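Local coordinates for uncharacterized GST-like proteinprotein (Pseudomonas syringae pv. tomato, PDB 3IC8) that is of unknown function but carries glutathione S-transferase-like N- and C-terminal domains and may bind glutathione or a related thiol, at residues M21-V27 with K77-F82; L163-S168 with Y205-W211; I232-S236 with N291-V295; P244-D250 with F278-E283. One frame throughout, in Å; residues are numbered along the deposited sequence.

Interaction 1 of 4, residues M21-V27 with K77-F82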
loop_
_atom_site.group_PDB
_atom_site.type_symbol
_atom_site.label_atom_id
_atom_site.label_comp_id
_atom_site.label_asym_id
_atom_site.label_seq_id
_atom_site.Cartn_x
_atom_site.Cartn_y
_atom_site.Cartn_z
HETATM N N MSE A 21 -2.299 -9.895 17.724
HETATM C CA MSE A 21 -3.455 -10.659 18.084
HETATM C C MSE A 21 -4.570 -9.719 18.453
HETATM O O MSE A 21 -5.691 -9.914 18.093
HETATM C CB MSE A 21 -3.142 -11.604 19.227
HETATM C CG MSE A 21 -2.487 -12.900 18.844
HETATM SE SE MSE A 21 -1.626 -13.852 20.249
HETATM C CE MSE A 21 -3.064 -14.283 21.321
ATOM N N LEU A 22 -4.233 -8.672 19.165
ATOM C CA LEU A 22 -5.191 -7.654 19.469
ATOM C C LEU A 22 -5.679 -6.944 18.236
ATOM O O LEU A 22 -6.803 -6.590 18.157
ATOM C CB LEU A 22 -4.670 -6.708 20.531
ATOM C CG LEU A 22 -4.531 -7.380 21.882
ATOM C CD1 LEU A 22 -3.749 -6.572 22.829
ATOM C CD2 LEU A 22 -5.807 -7.693 22.455
ATOM N N GLY A 23 -4.817 -6.733 17.273
ATOM C CA GLY A 23 -5.214 -6.138 16.026
ATOM C C GLY A 23 -6.177 -6.925 15.177
ATOM O O GLY A 23 -7.076 -6.379 14.610
ATOM N N PHE A 24 -5.955 -8.218 15.087
ATOM C CA PHE A 24 -6.768 -9.113 14.321
ATOM C C PHE A 24 -8.172 -9.143 14.889
ATOM O O PHE A 24 -9.121 -9.133 14.181
ATOM C CB PHE A 24 -6.081 -10.474 14.343
ATOM C CG PHE A 24 -6.837 -11.570 13.702
ATOM C CD1 PHE A 24 -6.938 -11.664 12.349
ATOM C CD2 PHE A 24 -7.400 -12.529 14.454
ATOM C CE1 PHE A 24 -7.588 -12.652 11.799
ATOM C CE2 PHE A 24 -8.057 -13.525 13.876
ATOM C CZ PHE A 24 -8.143 -13.587 12.556
ATOM N N LYS A 25 -8.268 -9.150 16.192
ATOM C CA LYS A 25 -9.529 -9.082 16.885
ATOM C C LYS A 25 -10.285 -7.745 16.817
ATOM O O LYS A 25 -11.454 -7.712 17.049
ATOM C CB LYS A 25 -9.378 -9.549 18.319
ATOM C CG LYS A 25 -9.218 -11.015 18.466
ATOM C CD LYS A 25 -10.367 -11.775 17.937
ATOM C CE LYS A 25 -10.222 -13.212 18.310
ATOM N NZ LYS A 25 -11.198 -14.092 17.703
ATOM N N GLY A 26 -9.621 -6.657 16.483
ATOM C CA GLY A 26 -10.254 -5.360 16.458
ATOM C C GLY A 26 -10.853 -4.859 17.753
ATOM O O GLY A 26 -11.910 -4.281 17.770
ATOM N N VAL A 27 -10.146 -5.077 18.839
ATOM C CA VAL A 27 -10.640 -4.818 20.152
ATOM C C VAL A 27 -9.907 -3.630 20.682
ATOM O O VAL A 27 -8.869 -3.306 20.218
ATOM C CB VAL A 27 -10.352 -5.987 21.066
ATOM C CG1 VAL A 27 -11.439 -6.984 20.997
ATOM C CG2 VAL A 27 -9.053 -6.611 20.706
ATOM N N LYS A 77 -14.241 -12.047 21.602
ATOM C CA LYS A 77 -14.794 -11.767 20.290
ATOM C C LYS A 77 -14.594 -12.954 19.367
ATOM O O LYS A 77 -13.506 -13.238 18.960
ATOM C CB LYS A 77 -14.123 -10.538 19.720
ATOM C CG LYS A 77 -14.687 -10.042 18.464
ATOM C CD LYS A 77 -14.697 -8.557 18.443
ATOM C CE LYS A 77 -13.980 -8.030 17.249
ATOM N NZ LYS A 77 -14.875 -7.831 16.115
ATOM N N ALA A 78 -15.660 -13.643 19.033
ATOM C CA ALA A 78 -15.554 -14.862 18.266
ATOM C C ALA A 78 -15.002 -14.736 16.877
ATOM O O ALA A 78 -14.296 -15.580 16.435
ATOM C CB ALA A 78 -16.857 -15.548 18.221
ATOM N N SER A 79 -15.374 -13.694 16.177
ATOM C CA SER A 79 -14.990 -13.522 14.803
ATOM C C SER A 79 -14.334 -12.180 14.657
ATOM O O SER A 79 -14.743 -11.251 15.293
ATOM C CB SER A 79 -16.233 -13.604 13.940
ATOM O OG SER A 79 -15.961 -13.294 12.602
ATOM N N PRO A 80 -13.302 -12.073 13.844
ATOM C CA PRO A 80 -12.741 -13.183 13.098
ATOM C C PRO A 80 -12.037 -14.172 13.993
ATOM O O PRO A 80 -11.559 -13.817 15.015
ATOM C CB PRO A 80 -11.735 -12.496 12.201
ATOM C CG PRO A 80 -11.334 -11.364 12.915
ATOM C CD PRO A 80 -12.475 -10.882 13.698
ATOM N N ALA A 81 -11.972 -15.415 13.580
ATOM C CA ALA A 81 -11.536 -16.472 14.451
ATOM C C ALA A 81 -10.097 -16.858 14.315
ATOM O O ALA A 81 -9.587 -17.033 13.243
ATOM C CB ALA A 81 -12.396 -17.669 14.283
ATOM N N PHE A 82 -9.466 -16.987 15.456
ATOM C CA PHE A 82 -8.177 -17.601 15.585
ATOM C C PHE A 82 -8.225 -19.054 15.207
ATOM O O PHE A 82 -7.306 -19.548 14.642
ATOM C CB PHE A 82 -7.655 -17.473 16.996
ATOM C CG PHE A 82 -7.078 -16.151 17.305
ATOM C CD1 PHE A 82 -6.275 -15.522 16.427
ATOM C CD2 PHE A 82 -7.358 -15.536 18.472
ATOM C CE1 PHE A 82 -5.769 -14.338 16.726
ATOM C CE2 PHE A 82 -6.844 -14.360 18.747
ATOM C CZ PHE A 82 -6.063 -13.764 17.878
#
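Lys25 and Pro80 bring the two backbones closest, with their CA atoms 6.4 Å apart, where the end of helix 16-25 meets the irregular loop 77-82. Both belong to the thioredoxin-like N-terminal domain of the glutathione S-transferase fold. The helix closes in a Schellman motif, with Gly26 at positive phi just after Lys25. The loop follows helix 66-76 and has a cis peptide bond before Pro80.

The polar centre is the ammonium group of Lys25. Its chain bends at chi2 (-60°) and then runs straight into the curve of the loop. Lys25 NZ donates to Pro80 O at 2.7 Å and to Lys77 O at 2.8 Å. The second approach is nearly in line with the carbonyl bond. Glu74 of helix 66-76 adds a salt bridge to the same nitrogen. Glu74 also accepts a bond from the backbone N of Phe82, so one carboxylate ties the lysine to the loop.

Aromatic packing completes the contact. CG of Phe24 is anti to its backbone N (chi1 175°), which sends the ring out toward the loop. CG of Pro80 sits over one face in a CH-pi contact, 4.0 Å from the Phe24 ring centroid. Ala81 O lies at the ring's edge. Phe82 slides past Phe24 with the planes 27° apart and little overlap. Phe183 and Phe218 meet Phe24 edge-to-face from the C-terminal half of the chain. Met21, present as selenomethionine, crosses Phe82 at about a right angle, with Met21 CG 3.8 Å from Phe82 CZ.

Interaction 2 of 4, residues L163-S168 with Y205-W211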
loop_
_atom_site.group_PDB
_atom_site.type_symbol
_atom_site.label_atom_id
_atom_site.label_comp_id
_atom_site.label_asym_id
_atom_site.label_seq_id
_atom_site.Cartn_x
_atom_site.Cartn_y
_atom_site.Cartn_z
ATOM N N LEU A 163 7.047 -22.894 2.358
ATOM C CA LEU A 163 6.101 -21.824 2.531
ATOM C C LEU A 163 5.875 -21.050 1.264
ATOM O O LEU A 163 4.781 -20.695 0.974
ATOM C CB LEU A 163 6.519 -20.907 3.654
ATOM C CG LEU A 163 5.589 -19.768 4.015
ATOM C CD1 LEU A 163 4.287 -20.242 4.483
ATOM C CD2 LEU A 163 6.218 -18.924 5.035
ATOM N N GLU A 164 6.940 -20.826 0.513
ATOM C CA GLU A 164 6.902 -20.226 -0.802
ATOM C C GLU A 164 6.129 -21.049 -1.792
ATOM O O GLU A 164 5.359 -20.529 -2.521
ATOM C CB GLU A 164 8.318 -19.966 -1.307
ATOM C CG GLU A 164 8.450 -19.383 -2.701
ATOM C CD GLU A 164 7.846 -18.019 -2.844
ATOM O OE1 GLU A 164 7.604 -17.387 -1.841
ATOM O OE2 GLU A 164 7.586 -17.565 -3.962
ATOM N N SER A 165 6.305 -22.354 -1.771
ATOM C CA SER A 165 5.519 -23.226 -2.603
ATOM C C SER A 165 4.023 -23.178 -2.326
ATOM O O SER A 165 3.258 -23.206 -3.220
ATOM C CB SER A 165 5.977 -24.656 -2.424
ATOM O OG SER A 165 7.005 -24.974 -3.295
ATOM N N GLN A 166 3.602 -23.155 -1.086
ATOM C CA GLN A 166 2.205 -23.002 -0.774
ATOM C C GLN A 166 1.564 -21.662 -1.157
ATOM O O GLN A 166 0.466 -21.618 -1.625
ATOM C CB GLN A 166 1.982 -23.293 0.693
ATOM C CG GLN A 166 0.682 -22.816 1.182
ATOM C CD GLN A 166 0.243 -23.474 2.437
ATOM O OE1 GLN A 166 -0.688 -23.031 3.053
ATOM N NE2 GLN A 166 0.917 -24.521 2.830
ATOM N N LEU A 167 2.268 -20.576 -0.920
ATOM C CA LEU A 167 1.784 -19.238 -1.191
ATOM C C LEU A 167 1.690 -18.859 -2.654
ATOM O O LEU A 167 0.897 -18.053 -3.037
ATOM C CB LEU A 167 2.546 -18.204 -0.382
ATOM C CG LEU A 167 2.295 -18.285 1.107
ATOM C CD1 LEU A 167 3.161 -17.384 1.868
ATOM C CD2 LEU A 167 0.911 -18.013 1.416
ATOM N N SER A 168 2.501 -19.491 -3.462
ATOM C CA SER A 168 2.615 -19.165 -4.846
ATOM C C SER A 168 1.303 -19.452 -5.510
ATOM O O SER A 168 1.032 -18.968 -6.563
ATOM C CB SER A 168 3.758 -19.917 -5.488
ATOM O OG SER A 168 3.444 -21.263 -5.676
ATOM N N TYR A 205 12.021 -15.036 -0.798
ATOM C CA TYR A 205 10.845 -15.722 -1.214
ATOM C C TYR A 205 9.742 -14.738 -1.312
ATOM O O TYR A 205 9.217 -14.299 -0.338
ATOM C CB TYR A 205 10.526 -16.782 -0.195
ATOM C CG TYR A 205 11.737 -17.515 0.236
ATOM C CD1 TYR A 205 12.576 -16.985 1.168
ATOM C CD2 TYR A 205 12.055 -18.716 -0.310
ATOM C CE1 TYR A 205 13.674 -17.623 1.546
ATOM C CE2 TYR A 205 13.156 -19.367 0.068
ATOM C CZ TYR A 205 13.964 -18.821 1.006
ATOM O OH TYR A 205 15.080 -19.467 1.404
ATOM N N PRO A 206 9.406 -14.382 -2.523
ATOM C CA PRO A 206 8.509 -13.278 -2.793
ATOM C C PRO A 206 7.122 -13.460 -2.297
ATOM O O PRO A 206 6.566 -12.516 -1.818
ATOM C CB PRO A 206 8.516 -13.236 -4.291
ATOM C CG PRO A 206 9.816 -13.713 -4.625
ATOM C CD PRO A 206 10.052 -14.830 -3.746
ATOM N N SER A 207 6.576 -14.649 -2.438
ATOM C CA SER A 207 5.237 -14.964 -2.002
ATOM C C SER A 207 5.096 -14.823 -0.526
ATOM O O SER A 207 4.087 -14.420 -0.055
ATOM C CB SER A 207 4.893 -16.382 -2.374
ATOM O OG SER A 207 4.430 -16.459 -3.680
ATOM N N VAL A 208 6.118 -15.201 0.195
ATOM C CA VAL A 208 6.150 -15.061 1.616
ATOM C C VAL A 208 6.124 -13.621 2.071
ATOM O O VAL A 208 5.461 -13.273 3.010
ATOM C CB VAL A 208 7.370 -15.739 2.144
ATOM C CG1 VAL A 208 7.342 -15.800 3.609
ATOM C CG2 VAL A 208 7.443 -17.088 1.594
ATOM N N SER A 209 6.875 -12.788 1.390
ATOM C CA SER A 209 6.989 -11.395 1.738
ATOM C C SER A 209 5.665 -10.654 1.594
ATOM O O SER A 209 5.326 -9.832 2.402
ATOM C CB SER A 209 8.095 -10.764 0.901
ATOM O OG SER A 209 8.636 -9.617 1.502
ATOM N N VAL A 210 4.927 -10.958 0.547
ATOM C CA VAL A 210 3.624 -10.390 0.340
ATOM C C VAL A 210 2.646 -10.816 1.404
ATOM O O VAL A 210 1.897 -10.030 1.910
ATOM C CB VAL A 210 3.103 -10.811 -1.011
ATOM C CG1 VAL A 210 1.641 -10.600 -1.143
ATOM C CG2 VAL A 210 3.837 -10.132 -2.070
ATOM N N TRP A 211 2.662 -12.094 1.724
ATOM C CA TRP A 211 1.820 -12.661 2.743
ATOM C C TRP A 211 2.148 -12.083 4.082
ATOM O O TRP A 211 1.276 -11.840 4.880
ATOM C CB TRP A 211 1.965 -14.184 2.786
ATOM C CG TRP A 211 1.492 -14.781 4.051
ATOM C CD1 TRP A 211 0.237 -15.096 4.359
ATOM C CD2 TRP A 211 2.277 -15.139 5.176
ATOM N NE1 TRP A 211 0.171 -15.617 5.593
ATOM C CE2 TRP A 211 1.421 -15.658 6.121
ATOM C CE3 TRP A 211 3.629 -15.062 5.473
ATOM C CZ2 TRP A 211 1.852 -16.080 7.333
ATOM C CZ3 TRP A 211 4.043 -15.475 6.666
ATOM C CH2 TRP A 211 3.171 -15.981 7.588
#
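Glu164 reaches from helix 149-167 to the first turn of helix 206-216, and Leu167 and Leu163 pack beside it. The axes of the two short helical segments come within 8.2 Å and cross at 73°. Leu167 and Ser207 are the closest backbone pair, with CA atoms 5.6 Å apart.

The polar contacts all involve the carboxylate of Glu164. Its first torsion is extended (chi1 178°), and a bend at chi2 turns the acid group onto the helix start. Glu164 OE1 takes a weak bond from Ser207 N at 3.0 Å and another from Val208 N at 3.3 Å. OE2 is approached by Ser207 N and by Ser207 OG, each also weakly. Three donors, Ser207 N, Ser207 OG and Val208 N, thus share one acid through four weak bonds. They lie just after Tyr205, the N-cap residue, so the helix dipole probably steadies the negative charge. The aliphatic part of Glu164 runs past CB of Tyr205, with the carboxylate and ring planes 46° apart.

The apolar contacts lie on the inner side. CD1 of Leu167 rests 3.5 Å from Trp211 CB. CD2 of Leu163 meets CG1 of Val208 at 3.6 Å, the two side chains crossing at about a right angle. Val208 and Trp211 continue onto Leu189 of helix 180-193. The indole NE1 donates to Asp182 at the start of that helix.

Helix 206-216 thus packs on both helix 149-167 and helix 180-193, as in the all-helical C-terminal domain of the glutathione S-transferase fold.

Interaction 3 of 4, residues I232-S236 with N291-V295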
loop_
_atom_site.group_PDB
_atom_site.type_symbol
_atom_site.label_atom_id
_atom_site.label_comp_id
_atom_site.label_asym_id
_atom_site.label_seq_id
_atom_site.Cartn_x
_atom_site.Cartn_y
_atom_site.Cartn_z
ATOM N N ILE A 232 -3.799 -2.683 39.176
ATOM C CA ILE A 232 -4.017 -3.384 40.402
ATOM C C ILE A 232 -5.362 -3.011 41.003
ATOM O O ILE A 232 -6.085 -3.849 41.463
ATOM C CB ILE A 232 -2.936 -3.079 41.389
ATOM C CG1 ILE A 232 -1.659 -3.735 40.939
ATOM C CG2 ILE A 232 -3.283 -3.617 42.700
ATOM C CD1 ILE A 232 -0.494 -3.334 41.679
ATOM N N GLU A 233 -5.717 -1.747 40.970
ATOM C CA GLU A 233 -6.974 -1.340 41.541
ATOM C C GLU A 233 -8.130 -1.974 40.834
ATOM O O GLU A 233 -9.103 -2.335 41.441
ATOM C CB GLU A 233 -7.144 0.164 41.536
ATOM C CG GLU A 233 -6.175 0.901 42.398
ATOM C CD GLU A 233 -6.243 0.538 43.854
ATOM O OE1 GLU A 233 -7.305 0.687 44.463
ATOM O OE2 GLU A 233 -5.218 0.137 44.405
ATOM N N ILE A 234 -8.015 -2.108 39.532
ATOM C CA ILE A 234 -9.090 -2.658 38.771
ATOM C C ILE A 234 -9.327 -4.062 39.212
ATOM O O ILE A 234 -10.439 -4.491 39.301
ATOM C CB ILE A 234 -8.811 -2.616 37.289
ATOM C CG1 ILE A 234 -9.205 -1.265 36.737
ATOM C CG2 ILE A 234 -9.561 -3.704 36.580
ATOM C CD1 ILE A 234 -8.447 -0.879 35.564
ATOM N N ALA A 235 -8.265 -4.783 39.480
ATOM C CA ALA A 235 -8.384 -6.133 39.957
ATOM C C ALA A 235 -9.040 -6.179 41.300
ATOM O O ALA A 235 -9.834 -7.020 41.555
ATOM C CB ALA A 235 -7.052 -6.761 40.035
ATOM N N SER A 236 -8.653 -5.282 42.179
ATOM C CA SER A 236 -9.162 -5.254 43.530
ATOM C C SER A 236 -10.647 -4.981 43.619
ATOM O O SER A 236 -11.352 -5.614 44.369
ATOM C CB SER A 236 -8.430 -4.171 44.290
ATOM O OG SER A 236 -8.250 -4.530 45.623
ATOM N N ASN A 291 -1.896 -8.803 48.695
ATOM C CA ASN A 291 -2.084 -7.750 49.659
ATOM C C ASN A 291 -2.598 -6.472 49.039
ATOM O O ASN A 291 -3.488 -5.863 49.573
ATOM C CB ASN A 291 -0.780 -7.486 50.394
ATOM C CG ASN A 291 -0.581 -8.395 51.585
ATOM O OD1 ASN A 291 -1.519 -8.963 52.110
ATOM N ND2 ASN A 291 0.654 -8.527 52.018
ATOM N N ARG A 292 -2.001 -6.030 47.950
ATOM C CA ARG A 292 -2.604 -5.017 47.106
ATOM C C ARG A 292 -3.776 -5.343 46.205
ATOM O O ARG A 292 -4.707 -4.592 46.132
ATOM C CB ARG A 292 -1.550 -4.315 46.289
ATOM C CG ARG A 292 -0.487 -3.714 47.108
ATOM C CD ARG A 292 0.807 -3.903 46.449
ATOM N NE ARG A 292 1.089 -2.789 45.585
ATOM C CZ ARG A 292 1.805 -2.875 44.489
ATOM N NH1 ARG A 292 2.317 -4.023 44.114
ATOM N NH2 ARG A 292 2.011 -1.807 43.783
ATOM N N ALA A 293 -3.696 -6.420 45.451
ATOM C CA ALA A 293 -4.707 -6.701 44.442
ATOM C C ALA A 293 -5.929 -7.470 44.892
ATOM O O ALA A 293 -6.891 -7.550 44.179
ATOM C CB ALA A 293 -4.092 -7.360 43.266
ATOM N N GLY A 294 -5.902 -8.045 46.070
ATOM C CA GLY A 294 -7.060 -8.756 46.531
ATOM C C GLY A 294 -7.127 -10.141 45.994
ATOM O O GLY A 294 -6.127 -10.718 45.670
ATOM N N VAL A 295 -8.324 -10.674 45.920
ATOM C CA VAL A 295 -8.512 -12.010 45.436
ATOM C C VAL A 295 -8.458 -12.023 43.937
ATOM O O VAL A 295 -9.084 -11.222 43.285
ATOM C CB VAL A 295 -9.830 -12.562 45.865
ATOM C CG1 VAL A 295 -10.034 -13.884 45.251
ATOM C CG2 VAL A 295 -9.887 -12.663 47.329
HETATM O O HOH W 1 -9.940 -8.555 43.870
#
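Ile232 has CG1 anti to its carbonyl carbon (chi1 -71°) and a straight CG1-CD1 arm, which carries CD1 out to Arg292. The arginine bends twice, at chi2 and at chi3 (91°), and folds its guanidinium group back over that methyl. Ile232 CD1 lies 3.5 Å above one face of the Arg292 guanidinium plane, displaced toward its rim. The nearest of its atoms to Ile232 CD1 is NH2 of Arg292, at 3.6 Å. This is packing of a methyl on a flat cation. The charge itself is met by Asp42, which forms a salt bridge with NH2.

The other branch of Ile232 serves the backbone of the loop. Ile232 CG2 lies 3.8 Å from Ala293 CA and close to the methyl of the same residue. Ala235 CB faces that methyl more loosely.

One turn further along the helix, Ser236 closes on the loop, and Ser236 CA makes a C-H contact with Ala293 O at 3.3 Å. Gly294 follows with a positive phi (83°), and the backbone swings away toward Val295. Water 1 sits between helix and loop. It lies 2.8 Å from Ala235 O and 2.9 Å from Val295 O, placed to donate to either, and probably links the two.

Within the loop, Asp290 OD2 accepts a bond from Ala293 N. The loop connects strands 284-290 and 296-300. Helix 228-237 packs against it, while Ile232, Ala235 and Arg292 also touch helix 41-47 of the thioredoxin-like domain.

Interaction 4 of 4, residues P244-D250 with F278-E283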
loop_
_atom_site.group_PDB
_atom_site.type_symbol
_atom_site.label_atom_id
_atom_site.label_comp_id
_atom_site.label_asym_id
_atom_site.label_seq_id
_atom_site.Cartn_x
_atom_site.Cartn_y
_atom_site.Cartn_z
ATOM N N PRO A 244 -15.585 -22.094 34.510
ATOM C CA PRO A 244 -16.194 -22.811 33.411
ATOM C C PRO A 244 -17.009 -23.972 33.919
ATOM O O PRO A 244 -16.723 -24.515 34.960
ATOM C CB PRO A 244 -14.991 -23.311 32.647
ATOM C CG PRO A 244 -13.965 -22.413 32.980
ATOM C CD PRO A 244 -14.139 -22.030 34.356
ATOM N N ASP A 245 -18.036 -24.350 33.187
ATOM C CA ASP A 245 -18.917 -25.379 33.672
ATOM C C ASP A 245 -18.504 -26.738 33.197
ATOM O O ASP A 245 -19.181 -27.699 33.444
ATOM C CB ASP A 245 -20.368 -25.106 33.312
ATOM C CG ASP A 245 -20.549 -24.793 31.877
ATOM O OD1 ASP A 245 -21.653 -24.391 31.510
ATOM O OD2 ASP A 245 -19.588 -24.940 31.111
ATOM N N GLU A 246 -17.376 -26.813 32.529
ATOM C CA GLU A 246 -16.894 -28.048 31.962
ATOM C C GLU A 246 -16.578 -29.068 33.033
ATOM O O GLU A 246 -16.141 -28.720 34.100
ATOM C CB GLU A 246 -15.670 -27.757 31.115
ATOM C CG GLU A 246 -14.623 -28.805 31.152
ATOM C CD GLU A 246 -13.482 -28.506 30.227
ATOM O OE1 GLU A 246 -12.784 -29.443 29.845
ATOM O OE2 GLU A 246 -13.283 -27.342 29.878
ATOM N N THR A 247 -16.815 -30.331 32.739
ATOM C CA THR A 247 -16.547 -31.400 33.680
ATOM C C THR A 247 -15.372 -32.187 33.177
ATOM O O THR A 247 -15.336 -32.606 32.048
ATOM C CB THR A 247 -17.727 -32.336 33.782
ATOM O OG1 THR A 247 -18.111 -32.736 32.475
ATOM C CG2 THR A 247 -18.889 -31.643 34.402
ATOM N N PHE A 248 -14.385 -32.355 34.024
ATOM C CA PHE A 248 -13.162 -32.971 33.599
ATOM C C PHE A 248 -12.571 -33.685 34.766
ATOM O O PHE A 248 -12.670 -33.214 35.870
ATOM C CB PHE A 248 -12.234 -31.854 33.135
ATOM C CG PHE A 248 -10.888 -32.295 32.705
ATOM C CD1 PHE A 248 -10.713 -32.975 31.543
ATOM C CD2 PHE A 248 -9.787 -31.971 33.437
ATOM C CE1 PHE A 248 -9.470 -33.340 31.159
ATOM C CE2 PHE A 248 -8.574 -32.334 33.049
ATOM C CZ PHE A 248 -8.407 -33.014 31.918
ATOM N N ILE A 249 -11.930 -34.808 34.516
ATOM C CA ILE A 249 -11.207 -35.476 35.562
ATOM C C ILE A 249 -9.757 -35.316 35.288
ATOM O O ILE A 249 -9.279 -35.706 34.265
ATOM C CB ILE A 249 -11.481 -36.978 35.592
ATOM C CG1 ILE A 249 -12.971 -37.269 35.531
ATOM C CG2 ILE A 249 -10.893 -37.589 36.833
ATOM C CD1 ILE A 249 -13.325 -38.355 34.549
ATOM N N ASP A 250 -9.042 -34.759 36.225
ATOM C CA ASP A 250 -7.655 -34.538 36.016
ATOM C C ASP A 250 -6.897 -35.830 35.868
ATOM O O ASP A 250 -7.158 -36.799 36.539
ATOM C CB ASP A 250 -7.097 -33.734 37.156
ATOM C CG ASP A 250 -5.719 -33.293 36.902
ATOM O OD1 ASP A 250 -4.804 -34.100 37.014
ATOM O OD2 ASP A 250 -5.533 -32.133 36.568
ATOM N N PHE A 278 -10.081 -24.730 39.128
ATOM C CA PHE A 278 -10.597 -25.423 37.980
ATOM C C PHE A 278 -9.488 -26.131 37.255
ATOM O O PHE A 278 -8.422 -25.605 37.111
ATOM C CB PHE A 278 -11.265 -24.416 37.067
ATOM C CG PHE A 278 -11.722 -24.968 35.761
ATOM C CD1 PHE A 278 -12.998 -25.412 35.600
ATOM C CD2 PHE A 278 -10.888 -25.004 34.684
ATOM C CE1 PHE A 278 -13.408 -25.886 34.430
ATOM C CE2 PHE A 278 -11.314 -25.480 33.514
ATOM C CZ PHE A 278 -12.568 -25.924 33.391
ATOM N N THR A 279 -9.758 -27.344 36.817
ATOM C CA THR A 279 -8.875 -28.088 35.960
ATOM C C THR A 279 -9.683 -28.505 34.764
ATOM O O THR A 279 -10.761 -29.010 34.895
ATOM C CB THR A 279 -8.259 -29.285 36.669
ATOM O OG1 THR A 279 -7.398 -29.968 35.776
ATOM C CG2 THR A 279 -9.295 -30.230 37.075
ATOM N N GLY A 280 -9.154 -28.255 33.586
ATOM C CA GLY A 280 -9.889 -28.403 32.354
ATOM C C GLY A 280 -9.005 -28.834 31.231
ATOM O O GLY A 280 -7.838 -28.980 31.412
ATOM N N ARG A 281 -9.597 -29.072 30.081
ATOM C CA ARG A 281 -8.881 -29.522 28.908
ATOM C C ARG A 281 -7.859 -28.518 28.403
ATOM O O ARG A 281 -6.766 -28.863 28.029
ATOM C CB ARG A 281 -9.880 -29.782 27.803
ATOM C CG ARG A 281 -10.599 -31.061 27.903
ATOM C CD ARG A 281 -11.888 -30.996 27.121
ATOM N NE ARG A 281 -12.780 -32.112 27.390
ATOM C CZ ARG A 281 -13.454 -32.289 28.518
ATOM N NH1 ARG A 281 -13.347 -31.430 29.511
ATOM N NH2 ARG A 281 -14.243 -33.334 28.651
ATOM N N GLU A 282 -8.253 -27.266 28.403
ATOM C CA GLU A 282 -7.412 -26.191 28.008
ATOM C C GLU A 282 -6.874 -25.380 29.157
ATOM O O GLU A 282 -6.031 -24.550 28.952
ATOM C CB GLU A 282 -8.208 -25.278 27.111
ATOM C CG GLU A 282 -8.636 -25.908 25.841
ATOM C CD GLU A 282 -7.511 -26.083 24.840
ATOM O OE1 GLU A 282 -6.529 -25.363 24.908
ATOM O OE2 GLU A 282 -7.611 -26.949 23.975
ATOM N N GLU A 283 -7.376 -25.581 30.360
ATOM C CA GLU A 283 -7.127 -24.620 31.411
ATOM C C GLU A 283 -6.960 -25.105 32.838
ATOM O O GLU A 283 -7.596 -26.017 33.265
ATOM C CB GLU A 283 -8.262 -23.611 31.392
ATOM C CG GLU A 283 -7.908 -22.261 31.846
ATOM C CD GLU A 283 -9.059 -21.320 31.727
ATOM O OE1 GLU A 283 -10.197 -21.762 31.600
ATOM O OE2 GLU A 283 -8.833 -20.126 31.752
HETATM O O HOH W 2 -10.533 -25.619 29.937
#
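Asp250 OD2 is gripped by two groups: Thr279 OG1 donates to it at 3.0 Å, and Arg302 forms a salt bridge with it. The threonine uses the anti lone pair of OD2, on the side away from OD1. OD1 is taken by the backbone N of Asn252, so both carboxylate oxygens have partners.

Phe248 lies next to this pair. With chi1 at 178° it points its ring away from its own N and along the backbone of 279-281. Gly280 O and Arg281 N lie over one face.

At the other end, Pro244 covers a face of Phe278. Pro244 CG is 3.9 Å from the Phe278 ring centroid in a CH-pi contact, and Pro244 CB is 3.5 Å from Phe278 CE1. Glu246 OE2 comes in at the edge of the same ring. Water 2 bridges Glu246 OE2 and Glu282 N, at 3.2 Å from each. Glu246 also faces Arg281, but the modelled approach is too short, and its details are doubtful.

The loop 244-250 is thus joined to 278-283 by a proline-ring contact, a ring on the Gly280-Arg281 peptide and the Asp250-Thr279 bond. Arg302 probably keeps Asp250 ionised.

Overall arrangement
The four contacts are separate and follow the modular build of the chain. Interaction 1 lies in the N-terminal thioredoxin-like domain, and interaction 2 in the helical C-terminal domain, their centres 24 Å apart. Interactions 3 and 4 lie at the ends of, and in the loops joining, the later strands, which continue the sheet of the N-terminal domain. Interaction 4 is nested in the loop closed by interaction 3, with centres 26 Å apart and nearest atoms about 12 Å apart. Interactions 2 and 3 lie on opposite sides of the chain's centre, 47 Å apart between centres. Interaction 1 is within 28 Å of each other contact, centre to centre.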